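Local coordinates for Bacint_00347 (Bacteroides intestinalis DSM 17393, PDB 5MUM), which is a beta-propeller glycoside hydrolase, probably a rhamnosidase, that hydrolyses glycosidic bonds in carbohydrate substrates, at residues Ala234-Tyr237 with Thr242-Lys245. Numbering follows the deposited sequence.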
loop_
_atom_site.group_PDB
_atom_site.type_symbol
_atom_site.label_atom_id
_atom_site.label_comp_id
_atom_site.label_asym_id
_atom_site.label_seq_id
_atom_site.Cartn_x
_atom_site.Cartn_y
_atom_site.Cartn_z
ATOM N N ALA A 234 9.343 -12.056 -3.815
ATOM C CA ALA A 234 10.490 -11.865 -4.662
ATOM C C ALA A 234 11.087 -10.508 -4.336
ATOM O O ALA A 234 10.394 -9.607 -3.832
ATOM C CB ALA A 234 10.077 -11.932 -6.128
ATOM N N ARG A 235 12.362 -10.357 -4.648
ATOM C CA ARG A 235 13.013 -9.056 -4.528
ATOM C C ARG A 235 13.911 -8.744 -5.690
ATOM O O ARG A 235 14.404 -9.653 -6.352
ATOM C CB ARG A 235 13.798 -8.970 -3.236
ATOM C CG ARG A 235 15.003 -9.884 -3.215
ATOM C CD ARG A 235 15.930 -9.627 -2.099
ATOM N NE ARG A 235 15.282 -9.917 -0.851
ATOM C CZ ARG A 235 15.825 -10.524 0.201
ATOM N NH1 ARG A 235 17.092 -10.963 0.222
ATOM N NH2 ARG A 235 15.050 -10.688 1.270
ATOM N N SER A 236 14.150 -7.457 -5.925
ATOM C CA SER A 236 15.043 -7.033 -6.983
ATOM C C SER A 236 15.906 -5.918 -6.452
ATOM O O SER A 236 15.410 -4.900 -5.914
ATOM C CB SER A 236 14.286 -6.550 -8.232
ATOM O OG SER A 236 15.181 -5.915 -9.148
ATOM N N TYR A 237 17.205 -6.114 -6.614
ATOM C CA TYR A 237 18.165 -5.127 -6.204
ATOM C C TYR A 237 18.433 -4.109 -7.298
ATOM O O TYR A 237 18.995 -3.064 -7.033
ATOM C CB TYR A 237 19.446 -5.832 -5.857
ATOM C CG TYR A 237 19.322 -6.869 -4.771
ATOM C CD1 TYR A 237 19.445 -6.503 -3.440
ATOM C CD2 TYR A 237 19.093 -8.220 -5.076
ATOM C CE1 TYR A 237 19.365 -7.450 -2.438
ATOM C CE2 TYR A 237 19.012 -9.188 -4.082
ATOM C CZ TYR A 237 19.151 -8.803 -2.773
ATOM O OH TYR A 237 19.089 -9.756 -1.794
ATOM N N THR A 242 16.325 -7.936 -12.524
ATOM C CA THR A 242 16.561 -9.302 -12.082
ATOM C C THR A 242 15.951 -9.474 -10.694
ATOM O O THR A 242 15.889 -8.521 -9.935
ATOM C CB THR A 242 18.062 -9.659 -12.085
ATOM O OG1 THR A 242 18.788 -8.839 -11.161
ATOM C CG2 THR A 242 18.632 -9.492 -13.487
ATOM N N TRP A 243 15.475 -10.686 -10.407
ATOM C CA TRP A 243 14.667 -10.967 -9.231
ATOM C C TRP A 243 15.216 -12.178 -8.534
ATOM O O TRP A 243 15.672 -13.132 -9.173
ATOM C CB TRP A 243 13.185 -11.209 -9.631
ATOM C CG TRP A 243 12.577 -9.968 -10.101
ATOM C CD1 TRP A 243 12.676 -9.419 -11.353
ATOM C CD2 TRP A 243 11.855 -9.037 -9.306
ATOM N NE1 TRP A 243 12.056 -8.201 -11.379
ATOM C CE2 TRP A 243 11.550 -7.937 -10.128
ATOM C CE3 TRP A 243 11.472 -9.007 -7.966
ATOM C CZ2 TRP A 243 10.827 -6.825 -9.654
ATOM C CZ3 TRP A 243 10.750 -7.910 -7.498
ATOM C CH2 TRP A 243 10.444 -6.839 -8.338
ATOM N N TYR A 244 15.138 -12.132 -7.219
ATOM C CA TYR A 244 15.708 -13.121 -6.344
ATOM C C TYR A 244 14.696 -13.544 -5.301
ATOM O O TYR A 244 13.794 -12.787 -4.949
ATOM C CB TYR A 244 16.917 -12.544 -5.631
ATOM C CG TYR A 244 18.073 -12.367 -6.571
ATOM C CD1 TYR A 244 18.187 -11.232 -7.376
ATOM C CD2 TYR A 244 19.042 -13.379 -6.701
ATOM C CE1 TYR A 244 19.237 -11.113 -8.290
ATOM C CE2 TYR A 244 20.090 -13.271 -7.592
ATOM C CZ TYR A 244 20.172 -12.153 -8.393
ATOM O OH TYR A 244 21.202 -12.069 -9.278
ATOM N N LYS A 245 14.908 -14.740 -4.790
ATOM C CA LYS A 245 14.250 -15.213 -3.607
ATOM C C LYS A 245 14.959 -14.714 -2.366
ATOM O O LYS A 245 16.140 -14.316 -2.425
ATOM C CB LYS A 245 14.245 -16.739 -3.649
ATOM C CG LYS A 245 13.489 -17.256 -4.861
ATOM C CD LYS A 245 13.344 -18.750 -4.834
ATOM C CE LYS A 245 12.456 -19.203 -5.971
ATOM N NZ LYS A 245 12.188 -20.666 -5.838
HETATM O O HOH W 1 18.385 -7.781 -8.487
HETATM O O HOH W 2 18.302 -12.485 -2.166
#
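Arg-235 and Tyr-244 form one antiparallel hydrogen-bonded pair: Arg-235 N donates to Tyr-244 O at 2.8 Å, and Tyr-244 N returns a bond to Arg-235 O at 2.7 Å. Both bonds are fairly straight, at least 155° at the hydrogen. The second carbonyl carries an additional load, since Trp-243 CA approaches Arg-235 O to 3.2 Å in a CA-H...O contact. Two waters extend the link: one accepts from Tyr-237 N and donates to Thr-242 OG1, which also bonds Asp-238, and the other joins Tyr-237 OH to Lys-245 O. Ser-236 OG accepts from Gly-240 N within the connecting turn, which is compatible with turning its hydroxyl to Thr-242 O, 2.8 Å from Ser-236 OG, though the proton's direction is not settled.

Packing differs on the two sides of this backbone pair. Ser-236 CB sits over the six-membered ring of Trp-243, 3.5 Å from its centroid and 6° off the normal, a CH-pi contact over the ring centre. The indole is tied at NE1 to Gly-240 O, and Ala-234 CB meets Trp-243 CE3 at 3.7 Å. Across the pair, Tyr-237 turns the CD2-CE2 edge of its ring toward the face of Tyr-244 in an offset edge-to-face arrangement, planes at 63°. Each tyrosine has CG beside its own backbone N and anti to its carbonyl carbon, which brings the rings together.

The turn ending strand 228-236, third in a four-stranded propeller blade, thus has a single bridge as the one direct backbone pairing between the segments; two waters, the Ser-236 hydroxyl, the buried indole and the more solvent-near tyrosine pair supplement it.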